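Local coordinates for protein arginine--tRNA ligase (Campylobacter jejuni, PDB 3FNR) that catalyses the ATP-dependent joining of L-arginine to tRNA(Arg), releasing AMP and diphosphate, as a monomeric class I aminoacyl-tRNA synthetase, at residues L33-S38 with K228-R233; L62-G67 with K161-V166; K206-I211 with I250-A255; K69-Y74 with R233-C238. The protein carries 1 engineered substitution. All coordinates share one frame; numbering follows the deposited sequence.

Contact 1 of 4, residues L33-S38 with K228-R233; sequences LLEYVS and KDKMSR
E35 and K230 form a salt bridge in which K230 NZ donates to E35 OE1 at 2.7 Å, on the anti lone pair, while S38 OG donates to E35 OE2, again on the anti side. With each oxygen held by its own donor, the carboxylate is fixed against rotation. A water lies 3.1 Å from K230 NZ and 3.0 Å from L33 O. K230 NZ also makes a weak bond to N240 OD1. The segments belong to strand 31-35 of the mostly parallel sheet in the class I catalytic domain, here a Rossmann-type core, and to the end of helix 219-231, which packs on that sheet. In the apolar part, the L33 side chain crosses that of K230 at about a right angle, its CD2 3.8 Å from K230 CG. Lysine suits both roles: its stem packs on leucine, and a bend at chi3 (-61°) brings NZ to the glutamate. L33 CD2 also sits over one face of the R233 guanidinium, 3.5 Å from R233 NH1, a nitrogen that bridges to E73.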
loop_
_atom_site.group_PDB
_atom_site.type_symbol
_atom_site.label_atom_id
_atom_site.label_comp_id
_atom_site.label_asym_id
_atom_site.label_seq_id
_atom_site.Cartn_x
_atom_site.Cartn_y
_atom_site.Cartn_z
ATOM N N LEU A 33 1.123 -6.447 -12.983
ATOM C CA LEU A 33 2.099 -6.773 -11.956
ATOM C C LEU A 33 2.537 -5.513 -11.226
ATOM O O LEU A 33 3.219 -4.657 -11.797
ATOM C CB LEU A 33 3.328 -7.492 -12.544
ATOM C CG LEU A 33 4.476 -7.820 -11.564
ATOM C CD1 LEU A 33 4.017 -8.770 -10.459
ATOM C CD2 LEU A 33 5.683 -8.402 -12.295
ATOM N N LEU A 34 2.172 -5.416 -9.949
ATOM C CA LEU A 34 2.572 -4.280 -9.120
ATOM C C LEU A 34 3.759 -4.625 -8.234
ATOM O O LEU A 34 3.703 -5.560 -7.432
ATOM C CB LEU A 34 1.402 -3.842 -8.227
ATOM C CG LEU A 34 1.172 -2.442 -7.636
ATOM C CD1 LEU A 34 0.506 -2.585 -6.269
ATOM C CD2 LEU A 34 2.397 -1.550 -7.533
ATOM N N GLU A 35 4.823 -3.845 -8.350
ATOM C CA GLU A 35 5.925 -3.970 -7.420
ATOM C C GLU A 35 5.956 -2.711 -6.597
ATOM O O GLU A 35 6.077 -1.612 -7.144
ATOM C CB GLU A 35 7.262 -4.150 -8.135
ATOM C CG GLU A 35 8.451 -4.242 -7.167
ATOM C CD GLU A 35 9.571 -3.274 -7.521
ATOM O OE1 GLU A 35 9.787 -3.016 -8.728
ATOM O OE2 GLU A 35 10.235 -2.757 -6.591
ATOM N N TYR A 36 5.836 -2.874 -5.284
ATOM C CA TYR A 36 5.805 -1.734 -4.384
ATOM C C TYR A 36 6.446 -2.015 -3.030
ATOM O O TYR A 36 6.739 -3.166 -2.696
ATOM C CB TYR A 36 4.377 -1.177 -4.251
ATOM C CG TYR A 36 3.385 -1.995 -3.428
ATOM C CD1 TYR A 36 3.013 -3.293 -3.799
ATOM C CD2 TYR A 36 2.780 -1.439 -2.307
ATOM C CE1 TYR A 36 2.084 -4.020 -3.058
ATOM C CE2 TYR A 36 1.862 -2.157 -1.551
ATOM C CZ TYR A 36 1.516 -3.438 -1.931
ATOM O OH TYR A 36 0.594 -4.119 -1.177
ATOM N N VAL A 37 6.633 -0.937 -2.266
ATOM C CA VAL A 37 7.349 -0.909 -0.987
ATOM C C VAL A 37 8.834 -1.173 -1.226
ATOM O O VAL A 37 9.608 -0.218 -1.300
ATOM C CB VAL A 37 6.741 -1.830 0.139
ATOM C CG1 VAL A 37 7.377 -1.512 1.481
ATOM C CG2 VAL A 37 5.223 -1.652 0.252
ATOM N N SER A 38 9.212 -2.449 -1.352
ATOM C CA SER A 38 10.589 -2.869 -1.674
ATOM C C SER A 38 11.659 -2.155 -0.867
ATOM O O SER A 38 12.640 -1.680 -1.422
ATOM C CB SER A 38 10.881 -2.683 -3.167
ATOM O OG SER A 38 10.027 -3.492 -3.956
ATOM N N LYS A 228 13.588 -6.364 -16.675
ATOM C CA LYS A 228 13.553 -7.262 -17.830
ATOM C C LYS A 228 12.768 -8.536 -17.503
ATOM O O LYS A 228 11.934 -8.976 -18.292
ATOM C CB LYS A 228 14.975 -7.626 -18.272
ATOM C CG LYS A 228 15.019 -8.539 -19.506
ATOM C CD LYS A 228 16.440 -8.935 -19.859
ATOM C CE LYS A 228 16.461 -9.951 -20.984
ATOM N NZ LYS A 228 16.155 -11.314 -20.472
ATOM N N ASP A 229 13.054 -9.123 -16.343
ATOM C CA ASP A 229 12.264 -10.245 -15.826
ATOM C C ASP A 229 10.777 -9.871 -15.649
ATOM O O ASP A 229 9.921 -10.524 -16.238
ATOM C CB ASP A 229 12.875 -10.759 -14.521
ATOM C CG ASP A 229 12.038 -11.858 -13.851
ATOM O OD1 ASP A 229 11.230 -12.540 -14.510
ATOM O OD2 ASP A 229 12.212 -12.052 -12.636
ATOM N N LYS A 230 10.471 -8.819 -14.884
ATOM C CA LYS A 230 9.056 -8.401 -14.677
ATOM C C LYS A 230 8.260 -8.176 -15.969
ATOM O O LYS A 230 7.105 -8.603 -16.074
ATOM C CB LYS A 230 8.961 -7.138 -13.827
ATOM C CG LYS A 230 9.334 -7.302 -12.373
ATOM C CD LYS A 230 8.862 -6.094 -11.563
ATOM C CE LYS A 230 9.494 -4.823 -12.044
ATOM N NZ LYS A 230 9.092 -3.637 -11.222
ATOM N N MET A 231 8.878 -7.520 -16.949
ATOM C CA MET A 231 8.188 -7.168 -18.208
ATOM C C MET A 231 8.070 -8.314 -19.210
ATOM O O MET A 231 7.387 -8.190 -20.238
ATOM C CB MET A 231 8.879 -5.984 -18.881
ATOM C CG MET A 231 8.868 -4.720 -18.036
ATOM S SD MET A 231 7.527 -3.621 -18.479
ATOM C CE MET A 231 8.392 -2.681 -19.711
ATOM N N SER A 232 8.739 -9.429 -18.939
ATOM C CA SER A 232 8.671 -10.553 -19.866
ATOM C C SER A 232 7.918 -11.698 -19.210
ATOM O O SER A 232 8.219 -12.871 -19.446
ATOM C CB SER A 232 10.083 -10.990 -20.266
ATOM O OG SER A 232 10.796 -11.403 -19.113
ATOM N N ARG A 233 6.937 -11.355 -18.381
ATOM C CA ARG A 233 6.194 -12.372 -17.631
ATOM C C ARG A 233 4.766 -12.581 -18.123
ATOM O O ARG A 233 4.036 -13.416 -17.589
ATOM C CB ARG A 233 6.202 -12.055 -16.139
ATOM C CG ARG A 233 7.472 -12.447 -15.417
ATOM C CD ARG A 233 7.267 -12.279 -13.915
ATOM N NE ARG A 233 8.453 -11.775 -13.237
ATOM C CZ ARG A 233 8.461 -11.339 -11.984
ATOM N NH1 ARG A 233 7.339 -11.351 -11.273
ATOM N NH2 ARG A 233 9.590 -10.889 -11.446
HETATM O O HOH W 1 6.073 -3.706 -11.740
#

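Contact 2 of 4, residues L62-G67 with K161-V166; sequences LARHLG and KIDSYV
R64 and D163 reach for one another from opposite directions, the arginine from the last turn of helix 50-65 and the aspartate from the loop that leads into strand 165-167. Their planes are 25° apart, yet the carboxylate is not paired side by side with the guanidinium. A single oxygen, D163 OD2, lies 3.5 Å from R64 NH1 and 3.5 Å from R64 NH2. Both N-H groups point poorly at it, with angles of 135°, and both bonds are weak. The arginine chain bends at chi2 and chi3, which swings its end across to the aspartate, and a long, flexible side chain is what this gap requires, since the nearest CA atoms, those of R64 and D163, are 13.0 Å apart. A firmer partner for R64 NH1 is the backbone oxygen of F70 on strand 69-76, and the backbone N of D163 bonds to T72 OG1 on the same strand. Just beyond R64 the helix closes in a Schellman motif at G67, whose N bonds R64 O at 3.0 Å; its positive phi suits glycine. Both charged groups are exposed, so water probably screens this long ion pair, which is likely to add little beside the bonds that tie each partner to strand 69-76.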
loop_
_atom_site.group_PDB
_atom_site.type_symbol
_atom_site.label_atom_id
_atom_site.label_comp_id
_atom_site.label_asym_id
_atom_site.label_seq_id
_atom_site.Cartn_x
_atom_site.Cartn_y
_atom_site.Cartn_z
ATOM N N LEU A 62 -8.673 -3.328 -4.792
ATOM C CA LEU A 62 -9.637 -2.754 -5.712
ATOM C C LEU A 62 -9.592 -3.451 -7.068
ATOM O O LEU A 62 -10.631 -3.878 -7.586
ATOM C CB LEU A 62 -9.427 -1.245 -5.841
ATOM C CG LEU A 62 -10.366 -0.455 -6.758
ATOM C CD1 LEU A 62 -11.839 -0.626 -6.386
ATOM C CD2 LEU A 62 -9.968 0.983 -6.687
ATOM N N ALA A 63 -8.391 -3.598 -7.623
ATOM C CA ALA A 63 -8.222 -4.339 -8.871
ATOM C C ALA A 63 -8.822 -5.745 -8.821
ATOM O O ALA A 63 -9.530 -6.148 -9.743
ATOM C CB ALA A 63 -6.785 -4.410 -9.231
ATOM N N ARG A 64 -8.556 -6.474 -7.738
ATOM C CA ARG A 64 -9.090 -7.832 -7.578
ATOM C C ARG A 64 -10.621 -7.837 -7.496
ATOM O O ARG A 64 -11.274 -8.662 -8.134
ATOM C CB ARG A 64 -8.472 -8.528 -6.360
ATOM C CG ARG A 64 -7.441 -9.588 -6.714
ATOM C CD ARG A 64 -6.000 -9.195 -6.415
ATOM N NE ARG A 64 -5.584 -9.628 -5.084
ATOM C CZ ARG A 64 -4.332 -9.917 -4.719
ATOM N NH1 ARG A 64 -3.321 -9.837 -5.580
ATOM N NH2 ARG A 64 -4.090 -10.284 -3.469
ATOM N N HIS A 65 -11.177 -6.891 -6.736
ATOM C CA HIS A 65 -12.623 -6.729 -6.579
ATOM C C HIS A 65 -13.296 -6.541 -7.933
ATOM O O HIS A 65 -14.338 -7.142 -8.221
ATOM C CB HIS A 65 -12.907 -5.523 -5.668
ATOM C CG HIS A 65 -14.361 -5.282 -5.391
ATOM N ND1 HIS A 65 -15.069 -5.983 -4.436
ATOM C CD2 HIS A 65 -15.234 -4.398 -5.930
ATOM C CE1 HIS A 65 -16.317 -5.546 -4.406
ATOM N NE2 HIS A 65 -16.444 -4.589 -5.308
ATOM N N LEU A 66 -12.656 -5.738 -8.779
ATOM C CA LEU A 66 -13.189 -5.402 -10.084
ATOM C C LEU A 66 -12.954 -6.482 -11.143
ATOM O O LEU A 66 -13.391 -6.336 -12.285
ATOM C CB LEU A 66 -12.646 -4.043 -10.536
ATOM C CG LEU A 66 -12.993 -2.856 -9.618
ATOM C CD1 LEU A 66 -12.264 -1.632 -10.083
ATOM C CD2 LEU A 66 -14.505 -2.586 -9.550
ATOM N N GLY A 67 -12.277 -7.562 -10.761
ATOM C CA GLY A 67 -12.103 -8.711 -11.640
ATOM C C GLY A 67 -10.816 -8.712 -12.438
ATOM O O GLY A 67 -10.664 -9.505 -13.371
ATOM N N LYS A 161 -0.491 -7.619 2.910
ATOM C CA LYS A 161 0.289 -8.807 2.568
ATOM C C LYS A 161 0.678 -8.736 1.092
ATOM O O LYS A 161 -0.168 -8.476 0.240
ATOM C CB LYS A 161 -0.521 -10.078 2.825
ATOM C CG LYS A 161 -0.768 -10.396 4.289
ATOM C CD LYS A 161 -1.611 -11.661 4.421
ATOM C CE LYS A 161 -1.923 -11.991 5.875
ATOM N NZ LYS A 161 -0.717 -12.449 6.614
ATOM N N ILE A 162 1.957 -8.945 0.799
ATOM C CA ILE A 162 2.463 -8.938 -0.579
ATOM C C ILE A 162 2.695 -10.389 -1.035
ATOM O O ILE A 162 3.185 -11.217 -0.270
ATOM C CB ILE A 162 3.719 -8.037 -0.699
ATOM C CG1 ILE A 162 3.333 -6.570 -0.436
ATOM C CG2 ILE A 162 4.385 -8.164 -2.071
ATOM C CD1 ILE A 162 4.493 -5.591 -0.473
ATOM N N ASP A 163 2.303 -10.701 -2.267
ATOM C CA ASP A 163 2.214 -12.090 -2.717
ATOM C C ASP A 163 3.529 -12.764 -3.136
ATOM O O ASP A 163 3.590 -13.991 -3.252
ATOM C CB ASP A 163 1.157 -12.212 -3.819
ATOM C CG ASP A 163 -0.267 -12.071 -3.283
ATOM O OD1 ASP A 163 -0.434 -11.873 -2.061
ATOM O OD2 ASP A 163 -1.222 -12.164 -4.078
ATOM N N SER A 164 4.576 -11.972 -3.347
ATOM C CA SER A 164 5.860 -12.518 -3.775
ATOM C C SER A 164 7.010 -11.637 -3.328
ATOM O O SER A 164 7.032 -10.447 -3.623
ATOM C CB SER A 164 5.900 -12.701 -5.302
ATOM O OG SER A 164 7.088 -13.367 -5.707
ATOM N N TYR A 165 7.967 -12.225 -2.622
ATOM C CA TYR A 165 9.202 -11.533 -2.262
ATOM C C TYR A 165 10.335 -12.122 -3.102
ATOM O O TYR A 165 10.536 -13.343 -3.109
ATOM C CB TYR A 165 9.479 -11.674 -0.753
ATOM C CG TYR A 165 8.512 -10.879 0.120
ATOM C CD1 TYR A 165 7.191 -11.304 0.312
ATOM C CD2 TYR A 165 8.915 -9.696 0.739
ATOM C CE1 TYR A 165 6.296 -10.562 1.095
ATOM C CE2 TYR A 165 8.030 -8.956 1.532
ATOM C CZ TYR A 165 6.727 -9.394 1.704
ATOM O OH TYR A 165 5.855 -8.665 2.487
ATOM N N VAL A 166 11.058 -11.266 -3.823
ATOM C CA VAL A 166 12.136 -11.728 -4.712
ATOM C C VAL A 166 13.506 -11.205 -4.290
ATOM O O VAL A 166 13.634 -10.073 -3.842
ATOM C CB VAL A 166 11.881 -11.382 -6.217
ATOM C CG1 VAL A 166 10.757 -12.157 -6.746
ATOM C CG2 VAL A 166 11.609 -9.905 -6.417
#

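Contact 3 of 4, residues K206-I211 with I250-A255; sequences KDRVII and IPRMKA
The guanidinium groups of R208 and R252 stack face to face, nearly parallel, their planes 19° apart and their centres 3.6 Å from each other. R252 is displaced toward the rim of the R208 group, and on the opposite face of R208 K206 CG lies over the centre, 3.6 Å above the plane, so that R208 is sandwiched. R208 NH2 hangs over the R252 plane, 3.3 Å from R252 CZ, and comes within 3.2 Å of R252 NH1; both nitrogens are donors, and no hydrogen bond links them. Although the flat ends stack, the side chains cross at about a right angle, R208 bending at chi2 (-72°) and R252 at chi3 (74°). R208 extends from strand 208-211, the edge of a small three-stranded antiparallel sheet, whereas R252 belongs to the first turn of helix 250-258, so the pair joins this sheet to the helix at the surface of the catalytic domain. Arginine suits both places, because its flat cation can stack while its N-H groups bond outward. D204 forms a salt bridge with R208 NE and also touches R252, while R252 NH1 makes a weak bond to the oxygen of G248. The like charges would oppose each other, but the nearby D204 carboxylate, solvent and the dispersion of the stacked planes probably offset much of that cost.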
loop_
_atom_site.group_PDB
_atom_site.type_symbol
_atom_site.label_atom_id
_atom_site.label_comp_id
_atom_site.label_asym_id
_atom_site.label_seq_id
_atom_site.Cartn_x
_atom_site.Cartn_y
_atom_site.Cartn_z
ATOM N N LYS A 206 21.097 12.110 -20.137
ATOM C CA LYS A 206 22.451 11.678 -20.487
ATOM C C LYS A 206 22.584 10.149 -20.418
ATOM O O LYS A 206 21.708 9.465 -19.888
ATOM C CB LYS A 206 23.478 12.342 -19.559
ATOM C CG LYS A 206 23.291 12.025 -18.081
ATOM C CD LYS A 206 24.370 12.664 -17.226
ATOM C CE LYS A 206 24.266 12.180 -15.784
ATOM N NZ LYS A 206 25.339 12.732 -14.912
ATOM N N ASP A 207 23.686 9.622 -20.947
ATOM C CA ASP A 207 23.937 8.184 -20.919
ATOM C C ASP A 207 24.380 7.729 -19.528
ATOM O O ASP A 207 24.843 8.539 -18.721
ATOM C CB ASP A 207 24.950 7.793 -21.994
ATOM C CG ASP A 207 24.371 7.876 -23.395
ATOM O OD1 ASP A 207 25.151 7.827 -24.364
ATOM O OD2 ASP A 207 23.137 7.992 -23.536
ATOM N N ARG A 208 24.214 6.437 -19.252
ATOM C CA ARG A 208 24.345 5.903 -17.895
ATOM C C ARG A 208 25.266 4.690 -17.830
ATOM O O ARG A 208 25.286 3.884 -18.748
ATOM C CB ARG A 208 22.965 5.503 -17.358
ATOM C CG ARG A 208 21.836 6.529 -17.538
ATOM C CD ARG A 208 22.001 7.725 -16.625
ATOM N NE ARG A 208 21.093 8.809 -16.997
ATOM C CZ ARG A 208 20.885 9.905 -16.274
ATOM N NH1 ARG A 208 20.041 10.823 -16.707
ATOM N NH2 ARG A 208 21.506 10.082 -15.113
ATOM N N VAL A 209 25.996 4.544 -16.729
ATOM C CA VAL A 209 26.908 3.408 -16.555
ATOM C C VAL A 209 26.176 2.128 -16.141
ATOM O O VAL A 209 25.487 2.095 -15.112
ATOM C CB VAL A 209 28.025 3.717 -15.534
ATOM C CG1 VAL A 209 28.936 2.499 -15.318
ATOM C CG2 VAL A 209 28.840 4.900 -15.996
ATOM N N ILE A 210 26.337 1.087 -16.957
ATOM C CA ILE A 210 25.817 -0.243 -16.655
ATOM C C ILE A 210 26.873 -1.072 -15.925
ATOM O O ILE A 210 26.613 -1.611 -14.854
ATOM C CB ILE A 210 25.349 -0.981 -17.942
ATOM C CG1 ILE A 210 24.195 -0.232 -18.602
ATOM C CG2 ILE A 210 24.912 -2.405 -17.633
ATOM C CD1 ILE A 210 23.069 0.178 -17.640
ATOM N N ILE A 211 28.061 -1.176 -16.515
ATOM C CA ILE A 211 29.171 -1.900 -15.905
ATOM C C ILE A 211 30.315 -0.932 -15.638
ATOM O O ILE A 211 30.750 -0.208 -16.533
ATOM C CB ILE A 211 29.667 -3.073 -16.798
ATOM C CG1 ILE A 211 28.503 -3.969 -17.248
ATOM C CG2 ILE A 211 30.768 -3.890 -16.098
ATOM C CD1 ILE A 211 27.726 -4.654 -16.124
ATOM N N ILE A 250 12.890 8.137 -14.011
ATOM C CA ILE A 250 11.936 7.556 -14.968
ATOM C C ILE A 250 12.483 7.407 -16.405
ATOM O O ILE A 250 12.443 6.297 -16.936
ATOM C CB ILE A 250 10.522 8.246 -14.937
ATOM C CG1 ILE A 250 9.914 8.171 -13.532
ATOM C CG2 ILE A 250 9.567 7.587 -15.935
ATOM C CD1 ILE A 250 8.570 8.893 -13.382
ATOM N N PRO A 251 13.029 8.490 -17.018
ATOM C CA PRO A 251 13.447 8.362 -18.419
ATOM C C PRO A 251 14.499 7.285 -18.705
ATOM O O PRO A 251 14.418 6.643 -19.747
ATOM C CB PRO A 251 14.025 9.746 -18.741
ATOM C CG PRO A 251 13.346 10.652 -17.798
ATOM C CD PRO A 251 13.294 9.858 -16.531
ATOM N N ARG A 252 15.454 7.076 -17.798
ATOM C CA ARG A 252 16.494 6.055 -17.998
ATOM C C ARG A 252 15.957 4.627 -17.896
ATOM O O ARG A 252 16.508 3.712 -18.504
ATOM C CB ARG A 252 17.689 6.248 -17.049
ATOM C CG ARG A 252 17.462 5.817 -15.610
ATOM C CD ARG A 252 18.545 6.340 -14.680
ATOM N NE ARG A 252 18.374 7.767 -14.447
ATOM C CZ ARG A 252 19.041 8.468 -13.544
ATOM N NH1 ARG A 252 18.797 9.762 -13.417
ATOM N NH2 ARG A 252 19.936 7.884 -12.764
ATOM N N MET A 253 14.868 4.443 -17.154
ATOM C CA MET A 253 14.273 3.128 -17.037
ATOM C C MET A 253 13.408 2.822 -18.253
ATOM O O MET A 253 13.441 1.707 -18.770
ATOM C CB MET A 253 13.519 2.983 -15.711
ATOM C CG MET A 253 13.206 1.526 -15.273
ATOM S SD MET A 253 14.594 0.354 -15.086
ATOM C CE MET A 253 15.823 1.420 -14.423
ATOM N N LYS A 254 12.663 3.818 -18.731
ATOM C CA LYS A 254 11.864 3.658 -19.953
ATOM C C LYS A 254 12.759 3.383 -21.165
ATOM O O LYS A 254 12.415 2.565 -22.024
ATOM C CB LYS A 254 11.007 4.902 -20.219
ATOM C CG LYS A 254 10.099 5.313 -19.076
ATOM C CD LYS A 254 8.796 4.548 -19.070
ATOM C CE LYS A 254 7.695 5.378 -18.429
ATOM N NZ LYS A 254 6.349 4.811 -18.694
ATOM N N ALA A 255 13.899 4.078 -21.211
ATOM C CA ALA A 255 14.912 3.928 -22.260
ATOM C C ALA A 255 15.481 2.518 -22.283
ATOM O O ALA A 255 15.639 1.929 -23.348
ATOM C CB ALA A 255 16.039 4.944 -22.052
#

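Contact 4 of 4, residues K69-Y74 with R233-C238; sequences KFNTEY and RGYGKC
Strand 69-76 lies beside strand 31-35 in the mostly parallel sheet of the catalytic core, and here it meets the loop that runs from helix 219-231 into strand 237-243 across the intervening strand. E73 and R233 approach from opposite directions and form an end-on, two-pronged salt bridge. R233 NH2 bonds E73 OE1 at 2.9 Å on the syn lone pair, and R233 NH1 bonds E73 OE2 at 2.7 Å, also on the syn side but 28° out of the carboxylate plane. Both oxygens stay near the guanidinium plane, although the two flat groups are twisted 35° from each other. With its CG anti to the backbone N (chi1 -169°) and the chain extended beyond, the glutamate stands off the strand far enough to reach the arginine. E73 OE1 also receives the hydroxyl of Y226, so this buried carboxylate has three donors, which probably favours its ionised form. Two residues earlier on the strand, the side chains of N71 and Y235 cross at about a right angle. Y235 OH rests 3.4 Å from N71 CG, and N71 OD1 lies at the ring edge, 3.8 Å from Y235 CE1; this is packing, without a hydrogen bond between OD1 and OH. A positive phi suits glycine at G234. The loop from helix 219-231 to strand 237-243, the neighbour of 31-35, is characteristic of a Rossmann-type alternating alpha/beta fold.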
loop_
_atom_site.group_PDB
_atom_site.type_symbol
_atom_site.label_atom_id
_atom_site.label_comp_id
_atom_site.label_asym_id
_atom_site.label_seq_id
_atom_site.Cartn_x
_atom_site.Cartn_y
_atom_site.Cartn_z
ATOM N N LYS A 69 -6.869 -9.489 -12.946
ATOM C CA LYS A 69 -5.756 -10.315 -12.468
ATOM C C LYS A 69 -4.665 -9.350 -12.059
ATOM O O LYS A 69 -4.204 -8.554 -12.869
ATOM C CB LYS A 69 -5.249 -11.247 -13.572
ATOM C CG LYS A 69 -6.211 -12.381 -13.941
ATOM C CD LYS A 69 -5.611 -13.342 -14.987
ATOM C CE LYS A 69 -5.710 -12.801 -16.427
ATOM N NZ LYS A 69 -7.117 -12.564 -16.889
ATOM N N PHE A 70 -4.261 -9.393 -10.795
ATOM C CA PHE A 70 -3.389 -8.358 -10.266
ATOM C C PHE A 70 -2.444 -8.977 -9.246
ATOM O O PHE A 70 -2.862 -9.372 -8.151
ATOM C CB PHE A 70 -4.243 -7.250 -9.628
ATOM C CG PHE A 70 -3.544 -5.908 -9.484
ATOM C CD1 PHE A 70 -3.758 -4.894 -10.410
ATOM C CD2 PHE A 70 -2.729 -5.644 -8.394
ATOM C CE1 PHE A 70 -3.150 -3.648 -10.264
ATOM C CE2 PHE A 70 -2.119 -4.407 -8.239
ATOM C CZ PHE A 70 -2.320 -3.407 -9.177
ATOM N N ASN A 71 -1.176 -9.066 -9.627
ATOM C CA ASN A 71 -0.131 -9.614 -8.776
ATOM C C ASN A 71 0.706 -8.558 -8.092
ATOM O O ASN A 71 0.902 -7.461 -8.621
ATOM C CB ASN A 71 0.782 -10.528 -9.582
ATOM C CG ASN A 71 0.309 -11.955 -9.579
ATOM O OD1 ASN A 71 -0.578 -12.329 -10.346
ATOM N ND2 ASN A 71 0.896 -12.767 -8.700
ATOM N N THR A 72 1.201 -8.899 -6.911
ATOM C CA THR A 72 2.061 -8.013 -6.138
ATOM C C THR A 72 3.397 -8.662 -5.812
ATOM O O THR A 72 3.473 -9.877 -5.562
ATOM C CB THR A 72 1.387 -7.565 -4.833
ATOM O OG1 THR A 72 0.874 -8.708 -4.140
ATOM C CG2 THR A 72 0.242 -6.629 -5.147
ATOM N N GLU A 73 4.439 -7.834 -5.789
ATOM C CA GLU A 73 5.804 -8.294 -5.615
ATOM C C GLU A 73 6.653 -7.263 -4.867
ATOM O O GLU A 73 6.475 -6.050 -5.022
ATOM C CB GLU A 73 6.420 -8.660 -6.978
ATOM C CG GLU A 73 7.758 -9.393 -6.929
ATOM C CD GLU A 73 8.105 -10.098 -8.234
ATOM O OE1 GLU A 73 9.030 -9.623 -8.926
ATOM O OE2 GLU A 73 7.463 -11.132 -8.562
ATOM N N TYR A 74 7.562 -7.769 -4.041
ATOM C CA TYR A 74 8.463 -6.959 -3.235
ATOM C C TYR A 74 9.869 -7.391 -3.613
ATOM O O TYR A 74 10.175 -8.586 -3.628
ATOM C CB TYR A 74 8.189 -7.239 -1.756
ATOM C CG TYR A 74 8.973 -6.451 -0.717
ATOM C CD1 TYR A 74 10.356 -6.624 -0.557
ATOM C CD2 TYR A 74 8.314 -5.604 0.176
ATOM C CE1 TYR A 74 11.066 -5.924 0.419
ATOM C CE2 TYR A 74 9.016 -4.907 1.164
ATOM C CZ TYR A 74 10.386 -5.075 1.277
ATOM O OH TYR A 74 11.078 -4.389 2.243
ATOM N N ARG A 233 6.937 -11.355 -18.381
ATOM C CA ARG A 233 6.194 -12.372 -17.631
ATOM C C ARG A 233 4.766 -12.581 -18.123
ATOM O O ARG A 233 4.036 -13.416 -17.589
ATOM C CB ARG A 233 6.202 -12.055 -16.139
ATOM C CG ARG A 233 7.472 -12.447 -15.417
ATOM C CD ARG A 233 7.267 -12.279 -13.915
ATOM N NE ARG A 233 8.453 -11.775 -13.237
ATOM C CZ ARG A 233 8.461 -11.339 -11.984
ATOM N NH1 ARG A 233 7.339 -11.351 -11.273
ATOM N NH2 ARG A 233 9.590 -10.889 -11.446
ATOM N N GLY A 234 4.361 -11.829 -19.139
ATOM C CA GLY A 234 3.029 -12.000 -19.715
ATOM C C GLY A 234 1.933 -11.100 -19.157
ATOM O O GLY A 234 0.774 -11.227 -19.555
ATOM N N TYR A 235 2.283 -10.201 -18.239
ATOM C CA TYR A 235 1.306 -9.251 -17.687
ATOM C C TYR A 235 1.011 -8.139 -18.680
ATOM O O TYR A 235 1.907 -7.691 -19.390
ATOM C CB TYR A 235 1.808 -8.631 -16.379
ATOM C CG TYR A 235 1.961 -9.628 -15.263
ATOM C CD1 TYR A 235 0.866 -9.999 -14.476
ATOM C CD2 TYR A 235 3.200 -10.206 -14.988
ATOM C CE1 TYR A 235 1.003 -10.917 -13.456
ATOM C CE2 TYR A 235 3.345 -11.132 -13.967
ATOM C CZ TYR A 235 2.249 -11.482 -13.207
ATOM O OH TYR A 235 2.395 -12.389 -12.192
ATOM N N GLY A 236 -0.241 -7.683 -18.710
ATOM C CA GLY A 236 -0.629 -6.555 -19.556
ATOM C C GLY A 236 0.176 -5.306 -19.261
ATOM O O GLY A 236 0.588 -4.605 -20.181
ATOM N N LYS A 237 0.419 -5.047 -17.976
ATOM C CA LYS A 237 1.126 -3.846 -17.522
ATOM C C LYS A 237 1.942 -4.136 -16.258
ATOM O O LYS A 237 1.515 -4.919 -15.414
ATOM C CB LYS A 237 0.106 -2.741 -17.208
ATOM C CG LYS A 237 -0.359 -1.897 -18.385
ATOM C CD LYS A 237 0.155 -0.475 -18.247
ATOM C CE LYS A 237 -0.779 0.528 -18.911
ATOM N NZ LYS A 237 -0.586 1.904 -18.353
ATOM N N CYS A 238 3.113 -3.511 -16.137
ATOM C CA CYS A 238 3.837 -3.462 -14.864
ATOM C C CYS A 238 3.694 -2.085 -14.233
ATOM O O CYS A 238 3.976 -1.063 -14.867
ATOM C CB CYS A 238 5.332 -3.794 -15.023
ATOM S SG CYS A 238 5.705 -5.496 -15.518
#

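In the fold
Contacts 1 and 4 are closest, with centres 6 Å apart. They share R233 and are joined by backbone bonds from strand 31-35 to both its neighbours, L34 N to N71 O (2.7 Å) and L33 N to K237 O (2.9 Å). The centres of contacts 2 and 4 are 9 Å apart. Strand 165-167 of contact 2 flanks strand 69-76 on the side away from 31-35, and S164 O meets Y74 N at 2.8 Å. Contact 3 stands apart, about 18 Å from contact 1 between centres, where helix 250-258 follows strand 237-243. Segment 33-38 runs directly into the HIGH motif beginning at A39, whose oxygen receives Y74 OH, so contacts 1 and 4 adjoin this class I signature. A glycerol, probably from the crystallisation liquor, lies about 6 Å from the E35 side chain.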